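Local coordinates for insecticidal Delta-Endotoxin Cry8Ea1 (Bacillus Thuringiensis, PDB 3EB7), which kills insect larvae, probably by inserting its helical N-terminal domain into gut-cell membranes and forming pores, as other three-domain Cry toxins do, at residues Ile50-Val55 against Lys70-Leu75; Ala57-Lys62 against Tyr128-Leu133. All blocks are in the same frame, centred on the assembly; numbering follows the deposited sequence.

Both contacts lie in the helical N-terminal domain and share helix 47-59, with their centres about 11 Å apart. Contact 1 joins the middle of that helix to helix 65-93, while contact 2 joins its C-terminal end and the following loop to the turn leading into helix 133-153. Their segments alternate along the chain, in the order 50-55, 57-62, 70-75, 128-133. The contacts also touch directly: Met52 CE lies 3.9 Å from Leu132 CD2, and Val55 packs on the backbone of Val130 and Pro131. Helix 47-59 thus packs against two later parts of the domain that probably forms the pore, joining early and middle helices of one bundle.

Contact 1: residues Ile50-Val55 against Lys70-Leu75; sequences IFMEQV and KALAEL
No ring or other flat group enters the meeting of Met52 with Ala71 and Leu72: the interface has neither stacked faces nor edges and consists of a thioether chain against aliphatic methyls. The nearby Phe51 ring packs instead on Ser134, Val135 and Gln138 of helix 133-153. Met52 reaches across because its CG stands anti to the carbonyl carbon (chi1 -64°) and the chain beyond it is fully extended, bridging backbones whose closest CA atoms, Met52 and Leu72, are 9.8 Å apart. Its terminal CE is 3.6 Å from Ala71 CB and equally close to Leu72 CD1. The angle at CE between these two methyls is about 97°, so the tip rests against both neighbouring residues at once rather than facing one of them. In the helical bundle of the Cry N-terminal domain, this links helix 47-59 to helix 65-93 near the short connection between them, and Ile63 of that loop also touches Met52. The sulfur contributes more loosely, with Met52 SD 4.0 Å from Leu72 CD1. The polar pairs lie outside this apolar patch: Glu53 OE1 hydrogen-bonds Ser2 OG, and Glu74 OE2 hydrogen-bonds Ser122 OG.

Contact 2: residues Ala57-Lys62 against Tyr128-Leu133; sequences ALINQK and YEVPLL
Ile59 and Pro131 form the apolar centre of this contact, with the Ile59 CD1 methyl set over the flat side of the proline ring. The evidence is the even spacing: CD1 is 3.6 Å from Pro131 CD, 3.9 Å from Pro131 CB and 4.1 Å from Pro131 CG, without favouring one ring atom strongly. The two side chains run at about a right angle, so the isoleucine meets the proline end-on. Its CG1 lies between the backbone N and the carbonyl carbon (chi1 69°), which directs CD1 to Pro131 while CG2, beside the backbone N, reaches Val130. Both branches of Ile59 meet one methyl of Val130: Val130 CG1 is 3.9 Å from Ile59 CD1 and the same distance from Ile59 CG2, both reaching it from the same side, while the two side chains run obliquely to each other.

Within the helical bundle of the Cry N-terminal domain, the C-terminal end of helix 47-59 and the loop after it pack on the turn that leads into helix 133-153. Ile59 closes helix 47-59, and Asn60 then leaves helical geometry with positive phi (64°). Across the contact, Val130 to Leu133 make a type I beta turn, closed by Leu133 N to Val130 O at 2.8 Å, and Leu132 occupies the N-cap position of helix 133-153. Phe207 of helix 198-220 also touches Ile59, and Trp185 of helix 161-191 touches Val130.

Farther along the loop, Lys62 contributes through its backbone. Its side chain sets off away from the turn and touches Glu56 of helix 47-59, whereas Lys62 O approaches Tyr128 CE2 at 3.6 Å. The carbonyl oxygen meets the phenol ring obliquely, a van der Waals approach; no hydrogen bond joins the two segments.

Contact 1: residues Ile50-Val55 against Lys70-Leu75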
loop_
_atom_site.group_PDB
_atom_site.type_symbol
_atom_site.label_atom_id
_atom_site.label_comp_id
_atom_site.label_asym_id
_atom_site.label_seq_id
_atom_site.Cartn_x
_atom_site.Cartn_y
_atom_site.Cartn_z
ATOM N N ILE A 50 -20.108 -7.863 -0.552
ATOM C CA ILE A 50 -18.871 -8.204 -1.270
ATOM C C ILE A 50 -17.569 -8.180 -0.418
ATOM O O ILE A 50 -16.712 -9.060 -0.579
ATOM C CB ILE A 50 -18.774 -7.343 -2.563
ATOM C CG1 ILE A 50 -19.963 -7.690 -3.475
ATOM C CG2 ILE A 50 -17.410 -7.534 -3.304
ATOM C CD1 ILE A 50 -20.183 -6.709 -4.616
ATOM N N PHE A 51 -17.423 -7.196 0.462
ATOM C CA PHE A 51 -16.323 -7.132 1.438
ATOM C C PHE A 51 -16.316 -8.322 2.409
ATOM O O PHE A 51 -15.248 -8.841 2.785
ATOM C CB PHE A 51 -16.342 -5.792 2.228
ATOM C CG PHE A 51 -15.906 -4.591 1.414
ATOM C CD1 PHE A 51 -16.755 -3.513 1.225
ATOM C CD2 PHE A 51 -14.619 -4.532 0.855
ATOM C CE1 PHE A 51 -16.354 -2.388 0.464
ATOM C CE2 PHE A 51 -14.192 -3.411 0.107
ATOM C CZ PHE A 51 -15.067 -2.353 -0.096
ATOM N N MET A 52 -17.508 -8.760 2.805
ATOM C CA MET A 52 -17.629 -9.900 3.700
ATOM C C MET A 52 -17.270 -11.191 2.974
ATOM O O MET A 52 -16.482 -12.012 3.477
ATOM C CB MET A 52 -19.044 -9.998 4.259
ATOM C CG MET A 52 -19.443 -8.848 5.121
ATOM S SD MET A 52 -21.096 -9.168 5.849
ATOM C CE MET A 52 -21.419 -7.563 6.607
ATOM N N GLU A 53 -17.836 -11.366 1.789
ATOM C CA GLU A 53 -17.534 -12.528 0.957
ATOM C C GLU A 53 -16.039 -12.668 0.660
ATOM O O GLU A 53 -15.482 -13.781 0.674
ATOM C CB GLU A 53 -18.354 -12.494 -0.338
ATOM C CG GLU A 53 -19.868 -12.572 -0.098
ATOM C CD GLU A 53 -20.697 -12.587 -1.403
ATOM O OE1 GLU A 53 -20.132 -12.561 -2.516
ATOM O OE2 GLU A 53 -21.943 -12.619 -1.326
ATOM N N GLN A 54 -15.393 -11.546 0.388
ATOM C CA GLN A 54 -13.939 -11.528 0.195
ATOM C C GLN A 54 -13.173 -12.206 1.342
ATOM O O GLN A 54 -12.460 -13.165 1.142
ATOM C CB GLN A 54 -13.447 -10.075 0.029
ATOM C CG GLN A 54 -11.958 -9.985 -0.082
ATOM C CD GLN A 54 -11.426 -8.575 0.142
ATOM O OE1 GLN A 54 -10.364 -8.228 -0.384
ATOM N NE2 GLN A 54 -12.153 -7.763 0.906
ATOM N N VAL A 55 -13.322 -11.691 2.556
ATOM C CA VAL A 55 -12.479 -12.154 3.651
ATOM C C VAL A 55 -12.928 -13.559 4.077
ATOM O O VAL A 55 -12.106 -14.365 4.434
ATOM C CB VAL A 55 -12.402 -11.093 4.779
ATOM C CG1 VAL A 55 -11.343 -11.458 5.846
ATOM C CG2 VAL A 55 -12.033 -9.719 4.154
ATOM N N LYS A 70 -27.519 -8.159 10.355
ATOM C CA LYS A 70 -27.503 -6.882 11.067
ATOM C C LYS A 70 -26.549 -5.845 10.468
ATOM O O LYS A 70 -26.956 -4.718 10.205
ATOM C CB LYS A 70 -27.179 -7.117 12.528
ATOM C CG LYS A 70 -27.516 -5.982 13.431
ATOM C CD LYS A 70 -27.343 -6.463 14.895
ATOM C CE LYS A 70 -27.131 -5.276 15.848
ATOM N NZ LYS A 70 -27.117 -5.671 17.298
ATOM N N ALA A 71 -25.291 -6.212 10.255
ATOM C CA ALA A 71 -24.312 -5.320 9.615
ATOM C C ALA A 71 -24.835 -4.827 8.240
ATOM O O ALA A 71 -24.798 -3.657 7.948
ATOM C CB ALA A 71 -22.975 -6.031 9.466
ATOM N N LEU A 72 -25.381 -5.725 7.433
ATOM C CA LEU A 72 -25.943 -5.364 6.125
ATOM C C LEU A 72 -27.079 -4.365 6.216
ATOM O O LEU A 72 -27.141 -3.434 5.401
ATOM C CB LEU A 72 -26.395 -6.632 5.374
ATOM C CG LEU A 72 -25.525 -7.312 4.312
ATOM C CD1 LEU A 72 -24.019 -6.888 4.253
ATOM C CD2 LEU A 72 -25.699 -8.836 4.324
ATOM N N ALA A 73 -27.963 -4.535 7.198
ATOM C CA ALA A 73 -29.067 -3.588 7.414
ATOM C C ALA A 73 -28.590 -2.220 7.879
ATOM O O ALA A 73 -29.021 -1.183 7.370
ATOM C CB ALA A 73 -30.106 -4.162 8.394
ATOM N N GLU A 74 -27.670 -2.231 8.836
ATOM C CA GLU A 74 -27.032 -1.012 9.331
ATOM C C GLU A 74 -26.244 -0.272 8.266
ATOM O O GLU A 74 -26.292 0.953 8.216
ATOM C CB GLU A 74 -26.114 -1.352 10.503
ATOM C CG GLU A 74 -26.881 -1.930 11.689
ATOM C CD GLU A 74 -25.982 -2.294 12.865
ATOM O OE1 GLU A 74 -26.473 -2.258 13.995
ATOM O OE2 GLU A 74 -24.796 -2.627 12.684
ATOM N N LEU A 75 -25.511 -1.002 7.429
ATOM C CA LEU A 75 -24.743 -0.373 6.341
ATOM C C LEU A 75 -25.625 0.182 5.222
ATOM O O LEU A 75 -25.273 1.183 4.583
ATOM C CB LEU A 75 -23.667 -1.318 5.784
ATOM C CG LEU A 75 -22.510 -1.551 6.774
ATOM C CD1 LEU A 75 -21.789 -2.872 6.527
ATOM C CD2 LEU A 75 -21.517 -0.410 6.793
#

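Contact 2: residues Ala57-Lys62 against Tyr128-Leu133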
loop_
_atom_site.group_PDB
_atom_site.type_symbol
_atom_site.label_atom_id
_atom_site.label_comp_id
_atom_site.label_asym_id
_atom_site.label_seq_id
_atom_site.Cartn_x
_atom_site.Cartn_y
_atom_site.Cartn_z
ATOM N N ALA A 57 -13.980 -15.885 1.993
ATOM C CA ALA A 57 -13.243 -16.709 1.024
ATOM C C ALA A 57 -11.717 -16.837 1.358
ATOM O O ALA A 57 -11.152 -17.887 1.184
ATOM C CB ALA A 57 -13.466 -16.195 -0.425
ATOM N N LEU A 58 -11.074 -15.773 1.832
ATOM C CA LEU A 58 -9.615 -15.776 2.089
ATOM C C LEU A 58 -9.244 -16.661 3.274
ATOM O O LEU A 58 -8.197 -17.299 3.278
ATOM C CB LEU A 58 -9.099 -14.346 2.357
ATOM C CG LEU A 58 -9.010 -13.374 1.169
ATOM C CD1 LEU A 58 -8.518 -12.023 1.640
ATOM C CD2 LEU A 58 -8.095 -13.906 0.097
ATOM N N ILE A 59 -10.113 -16.676 4.280
ATOM C CA ILE A 59 -9.861 -17.406 5.509
ATOM C C ILE A 59 -10.676 -18.702 5.661
ATOM O O ILE A 59 -10.407 -19.496 6.552
ATOM C CB ILE A 59 -10.102 -16.494 6.735
ATOM C CG1 ILE A 59 -11.591 -16.165 6.886
ATOM C CG2 ILE A 59 -9.157 -15.257 6.659
ATOM C CD1 ILE A 59 -11.937 -15.391 8.135
ATOM N N ASN A 60 -11.685 -18.896 4.811
ATOM C CA ASN A 60 -12.510 -20.088 4.851
ATOM C C ASN A 60 -13.287 -20.184 6.160
ATOM O O ASN A 60 -13.381 -21.259 6.752
ATOM C CB ASN A 60 -11.647 -21.338 4.626
ATOM C CG ASN A 60 -12.450 -22.530 4.077
ATOM O OD1 ASN A 60 -13.562 -22.375 3.553
ATOM N ND2 ASN A 60 -11.875 -23.732 4.199
ATOM N N GLN A 61 -13.821 -19.047 6.613
ATOM C CA GLN A 61 -14.760 -19.008 7.730
ATOM C C GLN A 61 -16.045 -18.319 7.260
ATOM O O GLN A 61 -16.042 -17.543 6.305
ATOM C CB GLN A 61 -14.199 -18.283 8.957
ATOM C CG GLN A 61 -12.843 -18.782 9.454
ATOM C CD GLN A 61 -12.883 -20.089 10.252
ATOM O OE1 GLN A 61 -11.832 -20.684 10.524
ATOM N NE2 GLN A 61 -14.080 -20.530 10.647
ATOM N N LYS A 62 -17.143 -18.621 7.941
ATOM C CA LYS A 62 -18.465 -18.135 7.570
ATOM C C LYS A 62 -18.892 -17.202 8.683
ATOM O O LYS A 62 -18.750 -17.556 9.847
ATOM C CB LYS A 62 -19.429 -19.341 7.487
ATOM C CG LYS A 62 -20.540 -19.238 6.458
ATOM C CD LYS A 62 -21.835 -19.883 7.007
ATOM C CE LYS A 62 -23.077 -19.237 6.355
ATOM N NZ LYS A 62 -24.209 -18.984 7.322
ATOM N N TYR A 128 -15.503 -12.897 14.885
ATOM C CA TYR A 128 -15.681 -12.532 13.465
ATOM C C TYR A 128 -14.922 -11.275 13.088
ATOM O O TYR A 128 -15.151 -10.697 12.040
ATOM C CB TYR A 128 -17.176 -12.358 13.113
ATOM C CG TYR A 128 -17.994 -13.603 13.437
ATOM C CD1 TYR A 128 -18.869 -13.623 14.519
ATOM C CD2 TYR A 128 -17.856 -14.759 12.683
ATOM C CE1 TYR A 128 -19.605 -14.760 14.848
ATOM C CE2 TYR A 128 -18.569 -15.915 13.001
ATOM C CZ TYR A 128 -19.433 -15.906 14.094
ATOM O OH TYR A 128 -20.152 -17.036 14.399
ATOM N N GLU A 129 -14.006 -10.848 13.939
ATOM C CA GLU A 129 -13.271 -9.626 13.708
ATOM C C GLU A 129 -12.517 -9.657 12.380
ATOM O O GLU A 129 -12.422 -8.646 11.715
ATOM C CB GLU A 129 -12.292 -9.398 14.856
ATOM C CG GLU A 129 -12.945 -9.283 16.217
ATOM C CD GLU A 129 -12.987 -10.601 16.987
ATOM O OE1 GLU A 129 -12.852 -11.715 16.400
ATOM O OE2 GLU A 129 -13.158 -10.502 18.218
ATOM N N VAL A 130 -11.963 -10.815 12.029
ATOM C CA VAL A 130 -11.254 -11.003 10.755
ATOM C C VAL A 130 -12.200 -11.032 9.519
ATOM O O VAL A 130 -12.094 -10.173 8.627
ATOM C CB VAL A 130 -10.357 -12.265 10.778
ATOM C CG1 VAL A 130 -9.665 -12.477 9.402
ATOM C CG2 VAL A 130 -9.324 -12.202 11.949
ATOM N N PRO A 131 -13.149 -11.987 9.467
ATOM C CA PRO A 131 -13.980 -11.942 8.254
ATOM C C PRO A 131 -14.683 -10.575 8.027
ATOM O O PRO A 131 -15.018 -10.246 6.889
ATOM C CB PRO A 131 -15.004 -13.073 8.470
ATOM C CG PRO A 131 -14.981 -13.320 9.957
ATOM C CD PRO A 131 -13.568 -13.055 10.385
ATOM N N LEU A 132 -14.865 -9.797 9.097
ATOM C CA LEU A 132 -15.489 -8.462 9.001
ATOM C C LEU A 132 -14.497 -7.300 8.885
ATOM O O LEU A 132 -14.905 -6.152 8.914
ATOM C CB LEU A 132 -16.417 -8.201 10.198
ATOM C CG LEU A 132 -17.701 -9.027 10.359
ATOM C CD1 LEU A 132 -18.150 -8.930 11.845
ATOM C CD2 LEU A 132 -18.851 -8.586 9.403
ATOM N N LEU A 133 -13.210 -7.602 8.746
ATOM C CA LEU A 133 -12.136 -6.578 8.762
ATOM C C LEU A 133 -12.180 -5.601 7.595
ATOM O O LEU A 133 -12.029 -4.393 7.807
ATOM C CB LEU A 133 -10.771 -7.237 8.764
ATOM C CG LEU A 133 -9.644 -6.749 9.678
ATOM C CD1 LEU A 133 -8.321 -6.823 8.936
ATOM C CD2 LEU A 133 -9.868 -5.397 10.346
#